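Local coordinates for site-specific recombinase, resolvase family protein (Streptococcus pneumoniae, PDB 3GUV) that probably catalyses site-specific DNA recombination, cutting and rejoining strands as serine recombinases of the resolvase family do, at residues 96-101 and 123-128; 11-16 and 22-27; 41-46 and 74-79; 28-33 and 109-114. All coordinates share one frame; numbering follows the deposited sequence.

Contact 1: 96-101 and 123-128; sequences STLQIM and KLMISV
Ile126 lays its CD1 methyl against the aliphatic part of Gln99, with CD1 3.7 Å from Gln99 CG, the closest approach between the two helical segments. Ile126 CD1 also lies 4.2 Å from Leu98 CD2, so it sits where two successive side chains of 96-101 diverge. Leu98 CD2 also meets the end of Met125, 4.1 Å from CE, and SD and CG of that methionine lie at similar range. These are purely dispersive contacts; no hydrogen bond spans the two segments. Gln99, an exposed residue, runs on extended past CG and crosses the isoleucine at a slant, bringing Gln99 NE2 to 4.2 Å from Ile126 CG2. Met125 reaches Leu98 because CG stands opposite the backbone N (chi1 -179°) and the rest of the chain is nearly straight. The axes of the two short helical segments run roughly antiparallel at 147° and come no closer than 11.1 Å, a spacing bridged by side chains alone. Outward from this, Leu95 and Gln102 of helix 91-103 also touch Ile126, while Ser117 lies against both Leu98 and Met125. Leu98 further rests on Leu108 of strand 107-110, and Met125 packs on Val128 of the second subunit. The contact thus joins helix 91-103, which lies on the sheet, to the start of the long helix 124-151, which in serine recombinases builds much of the dimer interface.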
loop_
_atom_site.group_PDB
_atom_site.type_symbol
_atom_site.label_atom_id
_atom_site.label_comp_id
_atom_site.label_asym_id
_atom_site.label_seq_id
_atom_site.Cartn_x
_atom_site.Cartn_y
_atom_site.Cartn_z
ATOM N N SER A 96 5.782 9.222 2.284
ATOM C CA SER A 96 6.381 10.512 2.589
ATOM C C SER A 96 7.860 10.329 2.935
ATOM O O SER A 96 8.698 11.096 2.432
ATOM C CB SER A 96 5.597 11.309 3.669
ATOM O OG SER A 96 5.335 10.540 4.832
ATOM N N THR A 97 8.181 9.280 3.719
ATOM C CA THR A 97 9.584 8.955 4.062
ATOM C C THR A 97 10.409 8.688 2.815
ATOM O O THR A 97 11.486 9.226 2.655
ATOM C CB THR A 97 9.712 7.686 4.958
ATOM O OG1 THR A 97 8.955 7.854 6.156
ATOM C CG2 THR A 97 11.171 7.446 5.302
ATOM N N LEU A 98 9.901 7.850 1.927
ATOM C CA LEU A 98 10.589 7.568 0.671
ATOM C C LEU A 98 10.800 8.819 -0.180
ATOM O O LEU A 98 11.780 8.912 -0.875
ATOM C CB LEU A 98 9.828 6.524 -0.172
ATOM C CG LEU A 98 10.548 6.043 -1.446
ATOM C CD1 LEU A 98 12.031 5.619 -1.183
ATOM C CD2 LEU A 98 9.797 4.882 -2.006
ATOM N N GLN A 99 9.843 9.745 -0.161
ATOM C CA GLN A 99 9.945 10.959 -0.992
ATOM C C GLN A 99 11.019 11.899 -0.466
ATOM O O GLN A 99 11.805 12.417 -1.259
ATOM C CB GLN A 99 8.608 11.681 -1.094
ATOM C CG GLN A 99 7.651 10.994 -2.080
ATOM C CD GLN A 99 6.239 11.545 -2.052
ATOM O OE1 GLN A 99 5.670 11.840 -0.988
ATOM N NE2 GLN A 99 5.655 11.663 -3.225
ATOM N N ILE A 100 11.057 12.084 0.862
ATOM C CA ILE A 100 12.102 12.879 1.534
ATOM C C ILE A 100 13.506 12.285 1.287
ATOM O O ILE A 100 14.419 13.000 0.908
ATOM C CB ILE A 100 11.835 13.003 3.061
ATOM C CG1 ILE A 100 10.512 13.748 3.326
ATOM C CG2 ILE A 100 13.008 13.732 3.762
ATOM C CD1 ILE A 100 9.946 13.523 4.710
ATOM N N MET A 101 13.655 10.981 1.509
ATOM C CA MET A 101 14.894 10.256 1.214
ATOM C C MET A 101 15.379 10.532 -0.222
ATOM O O MET A 101 16.548 10.909 -0.437
ATOM C CB MET A 101 14.709 8.725 1.373
ATOM C CG MET A 101 14.811 8.145 2.781
ATOM S SD MET A 101 14.427 6.363 2.895
ATOM C CE MET A 101 15.465 5.611 1.693
ATOM N N LYS A 123 8.581 5.540 -12.113
ATOM C CA LYS A 123 8.289 5.733 -10.685
ATOM C C LYS A 123 7.036 4.944 -10.218
ATOM O O LYS A 123 6.170 5.516 -9.571
ATOM C CB LYS A 123 8.097 7.229 -10.397
ATOM N N LEU A 124 6.951 3.645 -10.530
ATOM C CA LEU A 124 5.744 2.826 -10.217
ATOM C C LEU A 124 5.479 2.596 -8.723
ATOM O O LEU A 124 4.314 2.553 -8.284
ATOM C CB LEU A 124 5.825 1.460 -10.906
ATOM C CG LEU A 124 4.657 0.502 -10.600
ATOM C CD1 LEU A 124 3.302 1.054 -11.115
ATOM C CD2 LEU A 124 4.927 -0.879 -11.150
ATOM N N MET A 125 6.557 2.408 -7.959
ATOM C CA MET A 125 6.499 2.259 -6.505
ATOM C C MET A 125 5.789 3.432 -5.855
ATOM O O MET A 125 4.924 3.230 -5.018
ATOM C CB MET A 125 7.918 2.122 -5.918
ATOM C CG MET A 125 7.987 1.941 -4.381
ATOM S SD MET A 125 9.497 1.109 -3.788
ATOM C CE MET A 125 9.061 0.838 -2.058
ATOM N N ILE A 126 6.159 4.650 -6.247
ATOM C CA ILE A 126 5.564 5.881 -5.708
ATOM C C ILE A 126 4.049 5.942 -6.063
ATOM O O ILE A 126 3.231 6.292 -5.205
ATOM C CB ILE A 126 6.318 7.190 -6.196
ATOM C CG1 ILE A 126 7.715 7.317 -5.528
ATOM C CG2 ILE A 126 5.482 8.483 -5.921
ATOM C CD1 ILE A 126 7.680 7.922 -4.067
ATOM N N SER A 127 3.690 5.544 -7.290
ATOM C CA SER A 127 2.273 5.572 -7.752
ATOM C C SER A 127 1.365 4.631 -6.963
ATOM O O SER A 127 0.251 5.002 -6.606
ATOM C CB SER A 127 2.175 5.199 -9.232
ATOM O OG SER A 127 2.844 6.147 -10.046
ATOM N N VAL A 128 1.850 3.407 -6.716
ATOM C CA VAL A 128 1.085 2.414 -5.987
ATOM C C VAL A 128 0.911 2.912 -4.566
ATOM O O VAL A 128 -0.202 2.941 -4.028
ATOM C CB VAL A 128 1.778 1.023 -6.030
ATOM C CG1 VAL A 128 1.051 0.034 -5.157
ATOM C CG2 VAL A 128 1.843 0.508 -7.480
#

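Contact 2: 11-16 and 22-27; sequences TRVSTS and YSLEAQ
Leu24 overlaps the end of the first strand, its two methyls dividing the work. Leu24 CD2 lies over the backbone, 3.5 Å from Arg12 O, and also comes 4.0 Å from Thr11 CB. Leu24 CD1 turns to Val13 CG1, which it meets at 3.8 Å, the two side chains crossing at about a right angle. Val13 CG1 stands opposite the carbonyl carbon (chi1 -57°), which carries that methyl to the leucine. A polar link runs beside this apolar patch: a water donates to Arg12 O at 2.7 Å and accepts from Gln27 NE2 at 3.3 Å, so the glutamine, one turn further along the helix, reaches the carbonyl without touching it directly. Strand 6-12, helix 24-37 and strand 41-48 form a right-handed beta-alpha-beta crossover of the alpha/beta resolvase-type catalytic domain, and here the helix's first turn docks on the strand's C-terminal end. In serine recombinases the loop following this strand carries the nucleophilic serine, consistent with the position of 13-16. Thr11 gives its OG1 to Glu47 of the neighbouring strand. Arg12 points away from Leu24, and its guanidinium is bonded to Gly58 O, Glu57 O and Tyr10 OH. The backbone N atoms of Ser14 and Thr15 bond to the carboxylate of Glu20, in the short helix 17-20 that bridges the segments, and Ser14 OG makes a weak hydrogen bond with Glu138 of the second subunit.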
loop_
_atom_site.group_PDB
_atom_site.type_symbol
_atom_site.label_atom_id
_atom_site.label_comp_id
_atom_site.label_asym_id
_atom_site.label_seq_id
_atom_site.Cartn_x
_atom_site.Cartn_y
_atom_site.Cartn_z
ATOM N N THR A 11 17.169 -0.888 11.581
ATOM C CA THR A 11 16.390 -1.992 12.141
ATOM C C THR A 11 15.515 -1.475 13.287
ATOM O O THR A 11 15.813 -0.455 13.886
ATOM C CB THR A 11 17.301 -3.172 12.649
ATOM O OG1 THR A 11 18.224 -2.696 13.633
ATOM C CG2 THR A 11 18.079 -3.830 11.508
ATOM N N ARG A 12 14.450 -2.211 13.596
ATOM C CA ARG A 12 13.527 -1.852 14.710
ATOM C C ARG A 12 12.656 -3.039 15.110
ATOM O O ARG A 12 12.623 -4.044 14.421
ATOM C CB ARG A 12 12.635 -0.650 14.342
ATOM C CG ARG A 12 11.753 -0.934 13.074
ATOM C CD ARG A 12 10.721 0.132 12.787
ATOM N NE ARG A 12 9.784 0.229 13.896
ATOM C CZ ARG A 12 9.712 1.221 14.783
ATOM N NH1 ARG A 12 8.803 1.158 15.762
ATOM N NH2 ARG A 12 10.529 2.276 14.731
ATOM N N VAL A 13 11.977 -2.926 16.235
ATOM C CA VAL A 13 10.864 -3.804 16.606
ATOM C C VAL A 13 9.606 -2.933 16.480
ATOM O O VAL A 13 9.708 -1.715 16.473
ATOM C CB VAL A 13 10.962 -4.312 18.048
ATOM C CG1 VAL A 13 12.299 -5.060 18.265
ATOM C CG2 VAL A 13 10.846 -3.156 19.030
ATOM N N SER A 14 8.447 -3.574 16.356
ATOM C CA SER A 14 7.150 -2.910 16.354
ATOM C C SER A 14 6.653 -2.670 17.755
ATOM O O SER A 14 6.064 -1.630 18.016
ATOM C CB SER A 14 6.092 -3.780 15.672
ATOM O OG SER A 14 6.521 -4.189 14.393
ATOM N N THR A 15 6.816 -3.669 18.623
ATOM C CA THR A 15 6.312 -3.589 20.013
ATOM C C THR A 15 7.478 -3.320 20.930
ATOM O O THR A 15 7.901 -2.183 20.993
ATOM C CB THR A 15 5.513 -4.856 20.496
ATOM O OG1 THR A 15 6.289 -6.045 20.303
ATOM C CG2 THR A 15 4.221 -4.966 19.759
ATOM N N SER A 16 8.000 -4.357 21.599
ATOM C CA SER A 16 9.174 -4.248 22.495
ATOM C C SER A 16 10.255 -5.307 22.224
ATOM O O SER A 16 9.984 -6.337 21.588
ATOM C CB SER A 16 8.744 -4.278 23.983
ATOM O OG SER A 16 7.872 -5.356 24.266
ATOM N N TYR A 22 14.531 -11.017 19.949
ATOM C CA TYR A 22 15.203 -12.249 19.571
ATOM C C TYR A 22 15.416 -12.407 18.095
ATOM O O TYR A 22 16.314 -13.109 17.704
ATOM C CB TYR A 22 14.435 -13.465 20.105
ATOM C CG TYR A 22 13.229 -13.913 19.285
ATOM C CD1 TYR A 22 13.349 -14.874 18.282
ATOM C CD2 TYR A 22 11.977 -13.374 19.527
ATOM C CE1 TYR A 22 12.222 -15.318 17.567
ATOM C CE2 TYR A 22 10.859 -13.785 18.818
ATOM C CZ TYR A 22 10.977 -14.740 17.860
ATOM O OH TYR A 22 9.839 -15.098 17.200
ATOM N N SER A 23 14.598 -11.795 17.250
ATOM C CA SER A 23 14.778 -11.978 15.836
ATOM C C SER A 23 15.470 -10.776 15.163
ATOM O O SER A 23 15.580 -10.762 13.939
ATOM C CB SER A 23 13.424 -12.221 15.186
ATOM O OG SER A 23 12.806 -11.012 14.829
ATOM N N LEU A 24 15.908 -9.792 15.960
ATOM C CA LEU A 24 16.570 -8.605 15.461
ATOM C C LEU A 24 17.905 -8.980 14.939
ATOM O O LEU A 24 18.307 -8.490 13.888
ATOM C CB LEU A 24 16.784 -7.537 16.550
ATOM C CG LEU A 24 15.723 -6.456 16.657
ATOM C CD1 LEU A 24 16.019 -5.516 17.868
ATOM C CD2 LEU A 24 15.644 -5.682 15.311
ATOM N N GLU A 25 18.602 -9.849 15.674
ATOM C CA GLU A 25 19.971 -10.203 15.287
ATOM C C GLU A 25 19.989 -11.084 14.048
ATOM O O GLU A 25 20.881 -10.942 13.245
ATOM C CB GLU A 25 20.800 -10.836 16.423
ATOM C CG GLU A 25 20.008 -11.501 17.496
ATOM C CD GLU A 25 19.259 -10.505 18.369
ATOM O OE1 GLU A 25 18.153 -10.857 18.833
ATOM O OE2 GLU A 25 19.760 -9.364 18.578
ATOM N N ALA A 26 19.012 -11.982 13.891
ATOM C CA ALA A 26 18.823 -12.709 12.604
ATOM C C ALA A 26 18.549 -11.735 11.464
ATOM O O ALA A 26 19.085 -11.900 10.387
ATOM C CB ALA A 26 17.696 -13.723 12.706
ATOM N N GLN A 27 17.760 -10.692 11.704
ATOM C CA GLN A 27 17.565 -9.639 10.684
ATOM C C GLN A 27 18.854 -8.930 10.322
ATOM O O GLN A 27 19.190 -8.852 9.146
ATOM C CB GLN A 27 16.529 -8.592 11.112
ATOM C CG GLN A 27 15.150 -9.128 10.999
ATOM C CD GLN A 27 14.089 -8.263 11.656
ATOM O OE1 GLN A 27 14.084 -7.057 11.538
ATOM N NE2 GLN A 27 13.150 -8.914 12.302
HETATM O O HOH W 1 11.739 -6.625 14.184
#

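Contact 3: 41-46 and 74-79; sequences EIVGEY and DGVSFV
Val43 and Asp74 bring their CA atoms to 6.8 Å, the nearest backbone approach of the segments, yet no hydrogen bond joins them. Residues 41-46 are a strand throughout, but Val43 itself departs from full extension (psi 9°). Across from it, 74-75 is loop, turning at Gly75 with a positive phi of 60° before the chain enters strand 78-81. Val43 CG2 is the atom that does the touching. Val43 CG2 lies 3.8 Å from Asp74 CB and 3.3 Å from Val76 CG1; the second spacing is tighter than ordinary van der Waals contact and should be treated as doubtful in detail. Both pairs slide past one another in opposite directions, and the methyl rests against both partners, which lie on the same side of it. The carboxylate of Asp74 takes no part in this apolar meeting: OD1 is hydrogen-bonded to Tyr8 OH. That tyrosine also touches Val76 and packs edge-to-face with Tyr46. Tyr8 belongs to strand 6-12, which lies between 41-48 and 78-81 in the sheet and bonds through its backbone to Val43, Gly44 and Tyr46. The contact therefore passes across one end of that middle strand, joining the edge strand to the loop that follows helix 60-70 in the chain.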
loop_
_atom_site.group_PDB
_atom_site.type_symbol
_atom_site.label_atom_id
_atom_site.label_comp_id
_atom_site.label_asym_id
_atom_site.label_seq_id
_atom_site.Cartn_x
_atom_site.Cartn_y
_atom_site.Cartn_z
ATOM N N GLU A 41 29.172 -0.683 1.087
ATOM C CA GLU A 41 29.958 -0.227 2.215
ATOM C C GLU A 41 29.019 0.400 3.242
ATOM O O GLU A 41 28.335 1.395 2.967
ATOM C CB GLU A 41 31.040 0.771 1.762
ATOM C CG GLU A 41 32.116 1.021 2.812
ATOM C CD GLU A 41 33.048 2.206 2.523
ATOM O OE1 GLU A 41 34.110 2.285 3.174
ATOM O OE2 GLU A 41 32.741 3.066 1.675
ATOM N N ILE A 42 28.986 -0.197 4.428
ATOM C CA ILE A 42 28.099 0.240 5.490
ATOM C C ILE A 42 28.847 1.356 6.189
ATOM O O ILE A 42 30.009 1.175 6.577
ATOM C CB ILE A 42 27.763 -0.896 6.494
ATOM C CG1 ILE A 42 27.105 -2.076 5.761
ATOM C CG2 ILE A 42 26.883 -0.385 7.621
ATOM C CD1 ILE A 42 26.787 -3.346 6.662
ATOM N N VAL A 43 28.178 2.500 6.333
ATOM C CA VAL A 43 28.742 3.679 6.966
ATOM C C VAL A 43 27.888 4.176 8.147
ATOM O O VAL A 43 28.178 5.232 8.723
ATOM C CB VAL A 43 29.019 4.818 5.942
ATOM C CG1 VAL A 43 30.086 4.374 4.981
ATOM C CG2 VAL A 43 27.715 5.284 5.218
ATOM N N GLY A 44 26.884 3.387 8.546
ATOM C CA GLY A 44 26.045 3.724 9.695
ATOM C C GLY A 44 24.982 2.673 9.975
ATOM O O GLY A 44 24.438 2.098 9.064
ATOM N N GLU A 45 24.718 2.416 11.236
ATOM C CA GLU A 45 23.705 1.468 11.637
ATOM C C GLU A 45 22.862 2.149 12.683
ATOM O O GLU A 45 23.416 2.710 13.641
ATOM C CB GLU A 45 24.330 0.201 12.206
ATOM C CG GLU A 45 25.262 -0.509 11.203
ATOM C CD GLU A 45 25.996 -1.681 11.806
ATOM O OE1 GLU A 45 25.316 -2.634 12.250
ATOM O OE2 GLU A 45 27.258 -1.666 11.831
ATOM N N TYR A 46 21.542 2.144 12.475
ATOM C CA TYR A 46 20.586 2.790 13.359
ATOM C C TYR A 46 19.489 1.772 13.764
ATOM O O TYR A 46 19.069 0.957 12.966
ATOM C CB TYR A 46 19.927 3.959 12.653
ATOM C CG TYR A 46 20.847 5.072 12.194
ATOM C CD1 TYR A 46 21.007 6.228 12.938
ATOM C CD2 TYR A 46 21.508 4.975 10.978
ATOM C CE1 TYR A 46 21.857 7.275 12.473
ATOM C CE2 TYR A 46 22.353 5.966 10.525
ATOM C CZ TYR A 46 22.512 7.124 11.263
ATOM O OH TYR A 46 23.315 8.096 10.766
ATOM N N ASP A 74 27.474 11.421 5.265
ATOM C CA ASP A 74 28.212 10.196 4.952
ATOM C C ASP A 74 28.163 9.834 3.497
ATOM O O ASP A 74 28.786 8.861 3.094
ATOM C CB ASP A 74 27.650 9.020 5.754
ATOM C CG ASP A 74 27.876 9.174 7.226
ATOM O OD1 ASP A 74 26.917 9.296 8.023
ATOM O OD2 ASP A 74 29.053 9.199 7.584
ATOM N N GLY A 75 27.414 10.592 2.713
ATOM C CA GLY A 75 27.252 10.297 1.291
ATOM C C GLY A 75 26.646 8.946 0.956
ATOM O O GLY A 75 27.121 8.259 0.037
ATOM N N VAL A 76 25.579 8.580 1.674
ATOM C CA VAL A 76 24.881 7.302 1.446
ATOM C C VAL A 76 23.980 7.307 0.194
ATOM O O VAL A 76 23.289 8.277 -0.076
ATOM C CB VAL A 76 24.065 6.875 2.696
ATOM C CG1 VAL A 76 25.021 6.603 3.892
ATOM C CG2 VAL A 76 23.020 7.907 3.044
ATOM N N SER A 77 24.020 6.217 -0.576
ATOM C CA SER A 77 23.095 5.980 -1.691
ATOM C C SER A 77 21.807 5.202 -1.304
ATOM O O SER A 77 20.756 5.369 -1.944
ATOM C CB SER A 77 23.809 5.172 -2.778
ATOM O OG SER A 77 24.707 5.992 -3.506
ATOM N N PHE A 78 21.894 4.333 -0.291
ATOM C CA PHE A 78 20.709 3.543 0.175
ATOM C C PHE A 78 20.538 3.468 1.712
ATOM O O PHE A 78 21.530 3.575 2.482
ATOM C CB PHE A 78 20.784 2.115 -0.371
ATOM C CG PHE A 78 20.748 2.010 -1.857
ATOM C CD1 PHE A 78 19.536 1.949 -2.527
ATOM C CD2 PHE A 78 21.925 1.907 -2.595
ATOM C CE1 PHE A 78 19.481 1.836 -3.910
ATOM C CE2 PHE A 78 21.885 1.803 -3.977
ATOM C CZ PHE A 78 20.637 1.743 -4.632
ATOM N N VAL A 79 19.281 3.337 2.159
ATOM C CA VAL A 79 18.960 2.715 3.467
ATOM C C VAL A 79 18.460 1.300 3.220
ATOM O O VAL A 79 17.522 1.084 2.394
ATOM C CB VAL A 79 17.842 3.428 4.251
ATOM C CG1 VAL A 79 17.488 2.643 5.520
ATOM C CG2 VAL A 79 18.202 4.898 4.550
#

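Contact 4: 28-33 and 109-114; sequences KSRMKA and ICVEDG
Arg30 leaves its helix with CG opposite the backbone N (chi1 -169°), which sets CG against Val111; the bends that follow at chi2 (98°) and chi3 turn the guanidinium toward Glu112. Arg30 CG is 4.1 Å from Val111 CG1. The other valine methyl, CG2, takes Met31, whose CG lies 4.2 Å away; one branched side chain thus meets two consecutive helical residues, crossing each at a slant. At the outer border the ionic pair is loose: Arg30 NH2 and Glu112 OE1 are 4.0 Å apart, a long salt bridge, with the guanidinium and carboxylate planes turned 54° from each other. Such an approach, between two exposed residues, is probably a weak electrostatic attraction rather than a firm grip. Glu112 CG lies 4.1 Å from Arg30 NH2. The nearest CA atoms are those of Met31 and Val111, 6.6 Å apart. In the alpha/beta fold of the resolvase domain, helix 24-37 covers one face of the mixed sheet, and this contact is where it meets the turn leaving strand 107-110. Residues 111-113 have helical backbone angles without the regular helical bonds; Val111 and Glu112 are held instead by backbone hydrogen bonds to Val81 and Phe82. Phe34, one turn beyond Arg30, adds to the packing on Val111, and Phe82 touches Arg30. Met31 reaches the other way as well, onto Leu9 and Thr11 of strand 6-12.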
loop_
_atom_site.group_PDB
_atom_site.type_symbol
_atom_site.label_atom_id
_atom_site.label_comp_id
_atom_site.label_asym_id
_atom_site.label_seq_id
_atom_site.Cartn_x
_atom_site.Cartn_y
_atom_site.Cartn_z
ATOM N N LYS A 28 19.563 -8.436 11.341
ATOM C CA LYS A 28 20.811 -7.707 11.136
ATOM C C LYS A 28 21.840 -8.520 10.373
ATOM O O LYS A 28 22.450 -7.989 9.476
ATOM C CB LYS A 28 21.410 -7.179 12.454
ATOM C CG LYS A 28 20.743 -5.904 12.900
ATOM C CD LYS A 28 21.373 -5.305 14.180
ATOM C CE LYS A 28 21.128 -6.186 15.371
ATOM N NZ LYS A 28 21.232 -5.397 16.650
ATOM N N SER A 29 22.050 -9.775 10.773
ATOM C CA SER A 29 22.982 -10.716 10.079
ATOM C C SER A 29 22.672 -10.896 8.616
ATOM O O SER A 29 23.578 -10.868 7.769
ATOM C CB SER A 29 22.981 -12.095 10.739
ATOM O OG SER A 29 23.248 -11.941 12.115
ATOM N N ARG A 30 21.380 -11.055 8.338
ATOM C CA ARG A 30 20.884 -11.106 7.008
ATOM C C ARG A 30 21.198 -9.844 6.220
ATOM O O ARG A 30 21.634 -9.902 5.060
ATOM C CB ARG A 30 19.369 -11.295 7.023
ATOM C CG ARG A 30 18.849 -11.632 5.626
ATOM C CD ARG A 30 18.663 -13.100 5.458
ATOM N NE ARG A 30 17.331 -13.510 5.918
ATOM C CZ ARG A 30 16.211 -13.443 5.184
ATOM N NH1 ARG A 30 16.208 -12.958 3.928
ATOM N NH2 ARG A 30 15.066 -13.852 5.723
ATOM N N MET A 31 20.931 -8.702 6.826
ATOM C CA MET A 31 21.198 -7.453 6.170
ATOM C C MET A 31 22.711 -7.254 5.931
ATOM O O MET A 31 23.113 -6.830 4.840
ATOM C CB MET A 31 20.568 -6.307 6.949
ATOM C CG MET A 31 19.002 -6.434 7.059
ATOM S SD MET A 31 18.290 -5.500 8.412
ATOM C CE MET A 31 18.616 -3.910 7.641
ATOM N N LYS A 32 23.552 -7.631 6.898
ATOM C CA LYS A 32 24.999 -7.520 6.698
ATOM C C LYS A 32 25.467 -8.450 5.578
ATOM O O LYS A 32 26.268 -8.017 4.732
ATOM C CB LYS A 32 25.786 -7.740 8.008
ATOM C CG LYS A 32 25.721 -6.515 8.910
ATOM C CD LYS A 32 26.116 -6.817 10.367
ATOM C CE LYS A 32 25.676 -5.692 11.276
ATOM N NZ LYS A 32 26.702 -5.477 12.327
ATOM N N ALA A 33 24.943 -9.695 5.535
ATOM C CA ALA A 33 25.277 -10.647 4.441
ATOM C C ALA A 33 24.957 -10.043 3.082
ATOM O O ALA A 33 25.811 -10.058 2.187
ATOM C CB ALA A 33 24.578 -12.015 4.608
ATOM N N ILE A 109 16.119 -0.063 0.067
ATOM C CA ILE A 109 16.218 -1.498 -0.196
ATOM C C ILE A 109 15.602 -2.194 0.996
ATOM O O ILE A 109 15.904 -1.851 2.146
ATOM C CB ILE A 109 17.680 -1.985 -0.460
ATOM C CG1 ILE A 109 18.253 -1.262 -1.683
ATOM C CG2 ILE A 109 17.732 -3.535 -0.705
ATOM C CD1 ILE A 109 19.697 -1.690 -2.095
ATOM N N CYS A 110 14.628 -3.059 0.700
ATOM C CA CYS A 110 13.992 -3.961 1.644
ATOM C C CYS A 110 14.542 -5.295 1.308
ATOM O O CYS A 110 14.225 -5.870 0.269
ATOM C CB CYS A 110 12.486 -3.999 1.466
ATOM S SG CYS A 110 11.762 -2.379 1.577
ATOM N N VAL A 111 15.397 -5.773 2.188
ATOM C CA VAL A 111 16.098 -7.002 1.991
ATOM C C VAL A 111 15.172 -8.227 1.845
ATOM O O VAL A 111 15.330 -9.006 0.907
ATOM C CB VAL A 111 17.147 -7.197 3.130
ATOM C CG1 VAL A 111 17.639 -8.592 3.176
ATOM C CG2 VAL A 111 18.312 -6.188 2.928
ATOM N N GLU A 112 14.215 -8.413 2.741
ATOM C CA GLU A 112 13.382 -9.611 2.642
ATOM C C GLU A 112 12.377 -9.504 1.485
ATOM O O GLU A 112 12.191 -10.470 0.746
ATOM C CB GLU A 112 12.646 -9.902 3.945
ATOM C CG GLU A 112 12.218 -11.376 4.010
ATOM C CD GLU A 112 11.157 -11.667 5.045
ATOM O OE1 GLU A 112 11.274 -12.741 5.700
ATOM O OE2 GLU A 112 10.220 -10.835 5.201
ATOM N N ASP A 113 11.765 -8.329 1.311
ATOM C CA ASP A 113 10.767 -8.119 0.240
ATOM C C ASP A 113 11.386 -8.108 -1.166
ATOM O O ASP A 113 10.674 -8.243 -2.157
ATOM C CB ASP A 113 10.016 -6.807 0.451
ATOM C CG ASP A 113 9.359 -6.706 1.841
ATOM O OD1 ASP A 113 8.910 -7.758 2.357
ATOM O OD2 ASP A 113 9.274 -5.578 2.414
ATOM N N GLY A 114 12.704 -7.949 -1.258
ATOM C CA GLY A 114 13.377 -7.802 -2.546
ATOM C C GLY A 114 13.065 -6.507 -3.303
ATOM O O GLY A 114 13.199 -6.463 -4.523
#

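From the N terminus, contact 2 closes first, a short loop through helix 17-20 that pins the start of helix 24-37 to the end of strand 6-12. Contact 4 opens further along that helix and closes at 109-114, binding it to the turn after strand 107-110. Within this long span lies contact 3, from strand 41-48 to the loop entering strand 78-81. Contact 1 opens at 96-101 before contact 4 has closed, so the two cross, and contact 1 closes at the start of the long helix 124-151. Contacts 2, 3 and 4 share the sheet; contact 1 meets contact 3 where Met101 packs on Val79.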